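Local coordinates for nicotinate phosphoribosyltransferase (Vibrio cholerae, PDB 4HL7), which probably catalyses the ATP-driven transfer of the phosphoribosyl group from 5-phosphoribosyl 1-diphosphate to nicotinate, giving nicotinate ribonucleotide for NAD biosynthesis, at residues A[137-142]-A[369-374]; A[242-247]-A[403-408]; A[22-27]-A[87-92]; A[304-309]-A[341-346]. One frame throughout, in Å; residues are numbered along the deposited sequence.

Contacts 1, 3 and 4 are buried, whereas contact 2 is only partly so, and each joins distant parts of the chain through few atoms. Contact 1 lays a helix on the antiparallel sheet, contact 3 pairs two helices, and contact 4 sets a helix against the approach to a strand of the parallel barrel sheet. Contact 2 joins a loop to a helix and adds a water bridge to its apolar touch. Contact 1 also has a water, contact 3 a Met-aromatic pair, contact 4 a methyl over a guanidinium. Contacts 1 and 4 lie on opposite sides of the chain's centre, whereas helix 232-241 borders both 2 and 3.

Contact 1. Residues A[137-142]-A[369-374]; sequences AIVSEV and RPLSIV
Val139, on helix 131-147, is met by both Leu371 and Ile373 where that helix packs on the five-stranded antiparallel sheet. The sheet is shared between distant parts of the sequence: strand 372-380 lies antiparallel to strand 38-46, although more than three hundred residues separate them, so helix-on-sheet packing here joins early and late parts of the chain. Entering the segment, Arg369 offers its carbonyl oxygen to Arg143, one turn further along the same helix as Val139. Pro370 leads on to Leu371, whose backbone N donates to a water at 2.9 Å. The same water donates a hydrogen bond to Ser140 OG at 3.0 Å, making a polar bridge beside the apolar contact; Ser140 OG is also bonded to the carbonyl oxygen of Arg189. The leucine side chain leaves with CG anti to the backbone N (chi1 -175°), and its CD2 methyl meets Val139 CG1 at 4.0 Å, the two side chains slanting across each other. Val45 of the neighbouring strand touches both of them. Backbone hydrogen bonds join Ser372 to Arg46 and Val374 to Ile44 of strand 38-46. Between them, Ile373 turns back to the helix: Arg188 NH2 donates to its carbonyl oxygen, while the side chain extends toward Val139 CB and reaches Val45 and Met136 as well. Only the terminal methyl arrives, and Ile373 CD1 rests 4.1 Å from Val139 CB.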
# COMPACT_ATOMS: atom_id res chain seq x y z
N ALA A 137 -5.72 9.34 1.66
CA ALA A 137 -7.10 9.44 1.08
C ALA A 137 -7.69 10.81 1.26
O ALA A 137 -8.42 11.33 0.38
CB ALA A 137 -8.03 8.38 1.65
N ILE A 138 -7.36 11.40 2.41
CA ILE A 138 -7.81 12.74 2.73
C ILE A 138 -7.11 13.73 1.79
O ILE A 138 -7.77 14.56 1.22
CB ILE A 138 -7.45 13.07 4.21
CG1 ILE A 138 -8.51 12.43 5.16
CG2 ILE A 138 -7.39 14.61 4.41
CD1 ILE A 138 -8.01 12.34 6.62
N VAL A 139 -5.79 13.67 1.69
CA VAL A 139 -5.08 14.64 0.82
C VAL A 139 -5.55 14.50 -0.64
O VAL A 139 -5.84 15.49 -1.27
CB VAL A 139 -3.55 14.51 0.88
CG1 VAL A 139 -2.87 15.51 -0.08
CG2 VAL A 139 -3.04 14.79 2.30
N SER A 140 -5.65 13.26 -1.12
CA SER A 140 -6.24 13.02 -2.45
C SER A 140 -7.59 13.63 -2.66
O SER A 140 -7.77 14.42 -3.62
CB SER A 140 -6.27 11.50 -2.79
OG SER A 140 -6.59 11.36 -4.18
N GLU A 141 -8.54 13.33 -1.77
CA GLU A 141 -9.91 13.80 -1.93
C GLU A 141 -10.11 15.31 -1.72
O GLU A 141 -10.99 15.91 -2.36
CB GLU A 141 -10.90 12.99 -1.07
CG GLU A 141 -12.32 13.47 -1.34
CD GLU A 141 -13.40 12.52 -0.91
OE1 GLU A 141 -14.57 12.99 -0.88
OE2 GLU A 141 -13.11 11.36 -0.58
N VAL A 142 -9.40 15.91 -0.75
CA VAL A 142 -9.44 17.35 -0.59
C VAL A 142 -9.02 18.04 -1.88
O VAL A 142 -9.70 18.98 -2.38
CB VAL A 142 -8.58 17.81 0.59
CG1 VAL A 142 -8.36 19.32 0.56
CG2 VAL A 142 -9.26 17.41 1.90
N ARG A 369 -4.51 14.54 -13.83
CA ARG A 369 -3.62 13.46 -13.36
C ARG A 369 -3.88 13.33 -11.82
O ARG A 369 -4.20 14.33 -11.18
CB ARG A 369 -2.13 13.82 -13.61
CG ARG A 369 -1.67 13.64 -15.08
CD ARG A 369 -0.51 14.56 -15.45
N PRO A 370 -3.76 12.13 -11.26
CA PRO A 370 -3.87 11.97 -9.79
C PRO A 370 -2.81 12.80 -9.08
O PRO A 370 -1.77 13.12 -9.69
CB PRO A 370 -3.56 10.47 -9.57
CG PRO A 370 -3.92 9.83 -10.86
CD PRO A 370 -3.61 10.83 -11.95
N LEU A 371 -3.04 13.10 -7.79
CA LEU A 371 -2.06 13.81 -6.97
C LEU A 371 -0.87 12.90 -6.77
O LEU A 371 -1.01 11.72 -6.48
CB LEU A 371 -2.66 14.18 -5.61
CG LEU A 371 -1.80 15.04 -4.65
CD1 LEU A 371 -0.60 15.68 -5.36
CD2 LEU A 371 -2.67 16.11 -4.01
N SER A 372 0.31 13.48 -6.87
CA SER A 372 1.57 12.77 -6.65
C SER A 372 1.80 12.79 -5.16
O SER A 372 1.93 13.90 -4.57
CB SER A 372 2.70 13.56 -7.32
OG SER A 372 2.21 14.28 -8.45
N ILE A 373 1.81 11.64 -4.54
CA ILE A 373 1.99 11.60 -3.08
C ILE A 373 2.70 10.35 -2.63
O ILE A 373 2.37 9.22 -3.03
CB ILE A 373 0.68 11.81 -2.28
CG1 ILE A 373 0.94 11.73 -0.79
CG2 ILE A 373 -0.37 10.76 -2.61
CD1 ILE A 373 -0.22 12.23 0.06
N VAL A 374 3.66 10.55 -1.74
CA VAL A 374 4.43 9.45 -1.26
C VAL A 374 4.50 9.49 0.25
O VAL A 374 4.53 10.54 0.87
CB VAL A 374 5.86 9.52 -1.84
CG1 VAL A 374 6.75 8.46 -1.18
CG2 VAL A 374 5.83 9.39 -3.39
O HOH W 1 -5.74 12.74 -6.66

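Contact 2. Residues A[242-247]-A[403-408]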
# COMPACT_ATOMS: atom_id res chain seq x y z
N VAL A 242 16.42 -5.19 15.24
CA VAL A 242 17.45 -6.26 15.36
C VAL A 242 18.67 -5.82 14.58
O VAL A 242 18.70 -4.73 14.07
CB VAL A 242 16.91 -7.63 14.80
CG1 VAL A 242 15.68 -8.04 15.66
CG2 VAL A 242 16.43 -7.55 13.30
N ASN A 243 19.67 -6.71 14.41
CA ASN A 243 20.76 -6.28 13.59
C ASN A 243 20.31 -6.11 12.15
O ASN A 243 19.45 -6.84 11.69
CB ASN A 243 21.95 -7.29 13.65
CG ASN A 243 23.18 -6.71 12.97
OD1 ASN A 243 23.43 -6.99 11.77
ND2 ASN A 243 23.88 -5.79 13.69
N GLU A 244 20.85 -5.11 11.45
CA GLU A 244 20.37 -4.86 10.05
C GLU A 244 20.40 -6.13 9.15
O GLU A 244 19.50 -6.40 8.38
CB GLU A 244 21.24 -3.76 9.37
CG GLU A 244 20.91 -2.32 9.82
CD GLU A 244 21.79 -1.89 10.99
OE1 GLU A 244 22.11 -2.77 11.85
OE2 GLU A 244 22.20 -0.69 11.06
N ARG A 245 21.47 -6.91 9.29
CA ARG A 245 21.56 -8.07 8.41
C ARG A 245 20.46 -9.13 8.69
O ARG A 245 20.16 -9.94 7.78
CB ARG A 245 22.99 -8.70 8.56
CG ARG A 245 23.17 -9.97 7.76
CD ARG A 245 23.11 -9.73 6.27
NE ARG A 245 23.28 -11.02 5.55
CZ ARG A 245 22.33 -11.94 5.40
NH1 ARG A 245 21.10 -11.79 5.85
NH2 ARG A 245 22.63 -13.08 4.75
N ASP A 246 19.93 -9.18 9.92
CA ASP A 246 18.89 -10.12 10.29
C ASP A 246 17.51 -9.57 10.08
O ASP A 246 16.51 -10.27 10.27
CB ASP A 246 19.04 -10.49 11.80
CG ASP A 246 20.32 -11.18 12.09
OD1 ASP A 246 20.73 -12.03 11.26
OD2 ASP A 246 20.94 -10.85 13.13
N SER A 247 17.41 -8.28 9.72
CA SER A 247 16.14 -7.55 9.75
C SER A 247 15.01 -8.19 8.90
O SER A 247 13.89 -8.37 9.37
CB SER A 247 16.37 -6.11 9.32
OG SER A 247 16.85 -6.03 7.99
N LEU A 403 22.36 4.21 5.09
CA LEU A 403 21.99 3.50 3.87
C LEU A 403 23.22 2.80 3.27
O LEU A 403 23.10 1.61 2.82
CB LEU A 403 21.38 4.49 2.86
CG LEU A 403 21.04 3.87 1.51
CD1 LEU A 403 20.08 2.66 1.59
CD2 LEU A 403 20.48 4.92 0.52
N ALA A 404 24.36 3.48 3.28
CA ALA A 404 25.62 2.91 2.75
C ALA A 404 26.00 1.63 3.57
O ALA A 404 26.32 0.57 3.00
CB ALA A 404 26.76 3.93 2.74
N ASN A 405 25.91 1.74 4.89
CA ASN A 405 26.17 0.56 5.71
C ASN A 405 25.20 -0.62 5.46
O ASN A 405 25.61 -1.79 5.38
CB ASN A 405 26.10 0.96 7.20
CG ASN A 405 26.48 -0.17 8.09
OD1 ASN A 405 27.65 -0.58 8.13
ND2 ASN A 405 25.52 -0.70 8.77
N LEU A 406 23.94 -0.31 5.32
CA LEU A 406 22.91 -1.32 5.06
C LEU A 406 23.22 -2.02 3.71
O LEU A 406 23.12 -3.24 3.59
CB LEU A 406 21.51 -0.65 5.00
CG LEU A 406 20.38 -1.61 4.63
CD1 LEU A 406 20.14 -2.62 5.77
CD2 LEU A 406 19.10 -0.77 4.38
N LYS A 407 23.60 -1.23 2.68
CA LYS A 407 23.93 -1.85 1.39
C LYS A 407 25.13 -2.77 1.59
O LYS A 407 25.11 -3.93 1.12
CB LYS A 407 24.30 -0.73 0.35
CG LYS A 407 23.04 -0.00 -0.15
CD LYS A 407 23.47 1.04 -1.19
CE LYS A 407 22.22 1.77 -1.72
NZ LYS A 407 22.67 2.96 -2.55
N ARG A 408 26.16 -2.29 2.29
CA ARG A 408 27.36 -3.11 2.48
C ARG A 408 27.00 -4.43 3.18
O ARG A 408 27.49 -5.49 2.77
CB ARG A 408 28.44 -2.35 3.25
CG ARG A 408 29.10 -1.28 2.41
CD ARG A 408 30.34 -0.74 3.12
NE ARG A 408 31.50 -1.50 2.73
CZ ARG A 408 32.10 -1.35 1.55
NH1 ARG A 408 31.64 -0.45 0.68
NH2 ARG A 408 33.16 -2.11 1.23
O HOH W 2 22.81 0.30 8.36
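The carbonyl oxygen of Glu244, whose side chain reaches across to Asn405 and Leu406, is gripped twice by Ser247. Ser247 OG donates to Glu244 O at 2.7 Å, lying 16° from the carbonyl plane, and Ser247 N adds a longer bond of 3.1 Å to the same atom. This double hold ties the backbone of Glu244 to the first residue of helix 247-258; its side chain faces helix 400-409. The chain bends sharply at chi2 (93°), so its aliphatic part and its carboxylate meet different partners. CB packs 3.9 Å from the CD1 methyl of Leu406, with CG also close to that methyl; the leucine also touches Gln239 of helix 232-241. The Glu244 and Asn405 side chains cross at about a right angle, and the carboxylate and amide planes are turned 67° apart. Glu244 OE2 and Asn405 ND2 are 4.0 Å from each other, and a water spans the distance: it donates to Glu244 OE2 at 2.9 Å and accepts from Asn405 ND2 at 2.9 Å. The other end of the amide, Asn405 OD1, is held by Arg409 one turn on, which should help fix the way round the amide sits. Just before Glu244, Asn243 OD1 takes the N-H of Arg245 at 3.2 Å from above its own carbonyl plane. That bond closes an Asx turn, here within the short connection between helices 232-241 and 247-258.

Contact 3. Residues A[22-27]-A[87-92]; sequences YKINMM and ATFLQS
Phe89 and Met27, the latter modelled as selenomethionine, make the tight part of this contact. The extended Met27 chain runs past the rim of the phenyl ring at about a right angle to the Phe89 side chain, bringing CG to 3.8 Å from Phe89 CE1. Its selenium continues beside the ring, 5.2 Å from the centroid and 86° off the normal: an edge-on Met-aromatic contact, with the SE atom of Met27 4.0 Å from Phe89 CZ. A chi1 of 167° swings the phenyl ring away from its own N-H and out toward helix 21-33, so that it spans much of the separation; the closest CA atoms of the two segments, those of Met27 and Phe89, are 9.0 Å apart. Towards Ile24 the fit is looser. Its CG2 lies 4.2 Å from Phe89 CE2, and its carbonyl oxygen comes near the ring obliquely. Ala87 and Thr88 of helix 87-93 are exposed and lie away from the contact, while Ser92 OG turns back within the helix to donate to Phe89 O at 2.9 Å. Leu90 packs instead on helix 72-81. Gln28 touches the phenyl ring, and His31 meets it edge-to-face. Together with Ile24 and Met27 these residues are spaced as the four around a hole on helix 21-33, and the fit of Phe89 among them recalls knobs-into-holes packing between two helices of the N-terminal domain.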
# COMPACT_ATOMS: atom_id res chain seq x y z
N TYR A 22 -4.25 -4.44 5.60
CA TYR A 22 -2.95 -4.84 6.17
C TYR A 22 -2.46 -3.86 7.27
O TYR A 22 -1.57 -4.21 8.01
CB TYR A 22 -1.85 -4.95 5.08
CG TYR A 22 -1.20 -3.58 4.72
CD1 TYR A 22 -1.61 -2.86 3.61
CD2 TYR A 22 -0.18 -3.02 5.52
CE1 TYR A 22 -1.03 -1.63 3.27
CE2 TYR A 22 0.39 -1.78 5.21
CZ TYR A 22 -0.05 -1.08 4.08
OH TYR A 22 0.51 0.15 3.76
N LYS A 23 -3.03 -2.64 7.35
CA LYS A 23 -2.65 -1.69 8.38
C LYS A 23 -3.16 -2.14 9.72
O LYS A 23 -2.41 -2.11 10.72
CB LYS A 23 -3.14 -0.25 8.02
CG LYS A 23 -2.46 0.24 6.76
CD LYS A 23 -1.50 1.41 6.96
CE LYS A 23 -0.17 0.98 7.52
NZ LYS A 23 0.75 2.16 7.62
N ILE A 24 -4.41 -2.58 9.76
CA ILE A 24 -4.96 -3.15 10.99
C ILE A 24 -4.27 -4.47 11.32
O ILE A 24 -3.97 -4.78 12.50
CB ILE A 24 -6.52 -3.34 10.89
CG1 ILE A 24 -7.19 -1.95 11.09
CG2 ILE A 24 -7.05 -4.30 11.98
CD1 ILE A 24 -8.73 -1.99 11.03
N ASN A 25 -4.04 -5.28 10.29
CA ASN A 25 -3.39 -6.53 10.56
C ASN A 25 -1.99 -6.33 11.15
O ASN A 25 -1.65 -6.95 12.18
CB ASN A 25 -3.38 -7.38 9.29
CG ASN A 25 -4.77 -7.67 8.78
OD1 ASN A 25 -5.79 -7.45 9.49
ND2 ASN A 25 -4.84 -8.14 7.51
N MSE A 26 -1.18 -5.45 10.55
CA MSE A 26 0.14 -5.16 11.04
C MSE A 26 0.02 -4.50 12.40
O MSE A 26 0.85 -4.74 13.27
CB MSE A 26 0.86 -4.26 10.03
CG MSE A 26 2.31 -4.20 10.27
SE MSE A 26 2.99 -3.33 8.61
CE MSE A 26 2.31 -3.88 7.23
N MSE A 27 -1.04 -3.73 12.64
CA MSE A 27 -1.20 -3.17 14.00
C MSE A 27 -1.30 -4.26 15.05
O MSE A 27 -0.80 -4.12 16.18
CB MSE A 27 -2.47 -2.30 14.01
CG MSE A 27 -2.58 -1.56 15.37
SE MSE A 27 -4.26 -0.51 15.25
CE MSE A 27 -4.42 0.30 17.02
N ALA A 87 -8.73 -11.97 19.79
CA ALA A 87 -9.79 -11.34 20.60
C ALA A 87 -9.25 -10.22 21.56
O ALA A 87 -9.93 -9.19 21.77
CB ALA A 87 -10.52 -12.40 21.40
N THR A 88 -8.10 -10.45 22.19
CA THR A 88 -7.49 -9.46 23.08
C THR A 88 -7.14 -8.19 22.33
O THR A 88 -7.37 -7.07 22.84
CB THR A 88 -6.22 -9.95 23.83
OG1 THR A 88 -5.28 -10.52 22.91
CG2 THR A 88 -6.63 -11.00 24.93
N PHE A 89 -6.60 -8.33 21.13
CA PHE A 89 -6.31 -7.14 20.31
C PHE A 89 -7.61 -6.42 19.92
O PHE A 89 -7.69 -5.17 20.02
CB PHE A 89 -5.45 -7.46 19.07
CG PHE A 89 -5.40 -6.34 18.06
CD1 PHE A 89 -4.66 -5.15 18.35
CD2 PHE A 89 -6.08 -6.43 16.87
CE1 PHE A 89 -4.57 -4.13 17.40
CE2 PHE A 89 -6.04 -5.36 15.95
CZ PHE A 89 -5.26 -4.24 16.21
N LEU A 90 -8.62 -7.16 19.49
CA LEU A 90 -9.86 -6.50 19.05
C LEU A 90 -10.53 -5.79 20.23
O LEU A 90 -11.13 -4.73 20.06
CB LEU A 90 -10.85 -7.48 18.42
CG LEU A 90 -10.35 -8.04 17.06
CD1 LEU A 90 -11.32 -8.95 16.36
CD2 LEU A 90 -10.13 -6.84 16.13
N GLN A 91 -10.47 -6.42 21.42
CA GLN A 91 -11.03 -5.73 22.62
C GLN A 91 -10.32 -4.39 22.92
O GLN A 91 -10.99 -3.41 23.29
CB GLN A 91 -11.05 -6.69 23.86
CG GLN A 91 -12.13 -7.75 23.68
N SER A 92 -9.01 -4.34 22.70
CA SER A 92 -8.25 -3.10 22.88
C SER A 92 -8.67 -2.00 21.88
O SER A 92 -8.64 -0.81 22.22
CB SER A 92 -6.72 -3.35 22.93
OG SER A 92 -6.14 -3.36 21.63

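Contact 4. Residues A[304-309]-A[341-346]; sequences KMIAHY and GRVKIS
Ile306 makes the apolar contact with a single methyl, its CD1 standing 4.1 Å from CG1 of Val343. The valine holds CG1 between its backbone N and carbonyl carbon (chi1 62°), which turns that methyl to the helix. Both residues also touch Phe321, and Ile306 reaches Phe339 as well. The same CD1 serves a second kind of interaction, lying over one face of the Arg342 guanidinium, 3.6 Å above the plane and displaced to its rim. NH2 of Arg342 is the nearest guanidinium atom to Ile306 CD1 at 3.7 Å, and the two side chains cross at about a right angle. Helix 298-311 is the crossover helix of the beta-alpha-beta unit joining parallel strands 290-293 and 320-323 of the barrel sheet, and Ile306 projects from it to the residues leading into the next strand, 344-349. Charged and polar bonds settle the far end of the arginine. Bent at chi3 (70°), its chain carries the guanidinium back across Ile306 to the helix, where NH2 forms a salt bridge with Asp303; NH1 makes a weak hydrogen bond to the carbonyl oxygen of Tyr338.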
# COMPACT_ATOMS: atom_id res chain seq x y z
N LYS A 304 12.37 -15.68 -11.58
CA LYS A 304 13.33 -15.93 -10.50
C LYS A 304 12.66 -16.59 -9.28
O LYS A 304 13.22 -17.47 -8.65
CB LYS A 304 14.01 -14.62 -10.04
CG LYS A 304 15.13 -14.19 -10.94
CD LYS A 304 15.83 -12.97 -10.37
CE LYS A 304 16.82 -12.46 -11.41
NZ LYS A 304 17.76 -11.49 -10.82
N MSE A 305 11.48 -16.11 -8.94
CA MSE A 305 10.72 -16.67 -7.80
C MSE A 305 10.33 -18.11 -8.08
O MSE A 305 10.43 -18.94 -7.23
CB MSE A 305 9.46 -15.85 -7.54
CG MSE A 305 9.78 -14.47 -6.97
SE MSE A 305 10.62 -14.59 -5.17
CE MSE A 305 9.77 -16.23 -4.45
N ILE A 306 9.82 -18.36 -9.28
CA ILE A 306 9.50 -19.75 -9.69
C ILE A 306 10.73 -20.64 -9.56
O ILE A 306 10.63 -21.72 -8.97
CB ILE A 306 8.89 -19.81 -11.10
CG1 ILE A 306 7.43 -19.29 -11.04
CG2 ILE A 306 8.91 -21.23 -11.67
CD1 ILE A 306 6.83 -19.00 -12.40
N ALA A 307 11.88 -20.21 -10.10
CA ALA A 307 13.13 -21.02 -10.00
C ALA A 307 13.53 -21.28 -8.52
O ALA A 307 14.10 -22.33 -8.16
CB ALA A 307 14.26 -20.33 -10.74
N HIS A 308 13.29 -20.28 -7.67
CA HIS A 308 13.60 -20.43 -6.26
C HIS A 308 12.74 -21.48 -5.60
O HIS A 308 13.25 -22.37 -4.88
CB HIS A 308 13.46 -19.07 -5.56
CG HIS A 308 13.84 -19.11 -4.10
ND1 HIS A 308 15.11 -19.15 -3.70
CD2 HIS A 308 13.05 -19.00 -2.95
CE1 HIS A 308 15.15 -19.13 -2.34
NE2 HIS A 308 13.89 -19.04 -1.90
N TYR A 309 11.41 -21.41 -5.83
CA TYR A 309 10.51 -22.44 -5.33
C TYR A 309 10.98 -23.85 -5.77
O TYR A 309 11.07 -24.79 -4.94
CB TYR A 309 9.12 -22.19 -5.81
CG TYR A 309 8.43 -21.05 -5.01
CD1 TYR A 309 8.46 -21.00 -3.58
CD2 TYR A 309 7.61 -20.12 -5.68
CE1 TYR A 309 7.74 -20.02 -2.89
CE2 TYR A 309 6.93 -19.12 -4.98
CZ TYR A 309 7.01 -19.08 -3.61
OH TYR A 309 6.29 -18.10 -2.96
N GLY A 341 -0.42 -21.44 -16.07
CA GLY A 341 0.01 -22.81 -15.78
C GLY A 341 1.22 -22.96 -14.87
O GLY A 341 1.58 -24.06 -14.49
N ARG A 342 1.86 -21.85 -14.48
CA ARG A 342 3.11 -21.94 -13.80
C ARG A 342 3.02 -21.52 -12.31
O ARG A 342 3.87 -21.89 -11.53
CB ARG A 342 4.19 -21.07 -14.48
CG ARG A 342 4.39 -21.40 -15.99
CD ARG A 342 5.21 -20.26 -16.59
NE ARG A 342 6.56 -20.34 -16.07
CZ ARG A 342 7.44 -19.33 -16.13
NH1 ARG A 342 7.14 -18.20 -16.71
NH2 ARG A 342 8.66 -19.47 -15.62
N VAL A 343 2.01 -20.73 -11.95
CA VAL A 343 1.97 -20.13 -10.61
C VAL A 343 0.62 -19.48 -10.49
O VAL A 343 0.01 -19.20 -11.52
CB VAL A 343 3.12 -19.09 -10.41
CG1 VAL A 343 3.02 -17.89 -11.41
CG2 VAL A 343 3.18 -18.62 -8.94
N LYS A 344 0.09 -19.31 -9.27
CA LYS A 344 -1.19 -18.61 -9.16
C LYS A 344 -0.89 -17.12 -9.16
O LYS A 344 0.15 -16.73 -8.68
CB LYS A 344 -1.88 -18.96 -7.85
CG LYS A 344 -2.41 -20.38 -7.77
CD LYS A 344 -3.11 -20.66 -6.42
CE LYS A 344 -2.15 -20.40 -5.24
NZ LYS A 344 -2.71 -20.83 -3.90
N ILE A 345 -1.80 -16.31 -9.73
CA ILE A 345 -1.55 -14.90 -9.78
C ILE A 345 -2.79 -14.05 -9.47
O ILE A 345 -3.95 -14.47 -9.65
CB ILE A 345 -1.00 -14.47 -11.17
CG1 ILE A 345 -2.12 -14.57 -12.24
CG2 ILE A 345 0.23 -15.26 -11.52
CD1 ILE A 345 -1.62 -14.27 -13.67
N SER A 346 -2.52 -12.82 -9.04
CA SER A 346 -3.55 -11.82 -8.97
C SER A 346 -2.89 -10.45 -9.17
O SER A 346 -1.67 -10.28 -8.92
CB SER A 346 -4.29 -11.86 -7.62
OG SER A 346 -5.48 -11.06 -7.71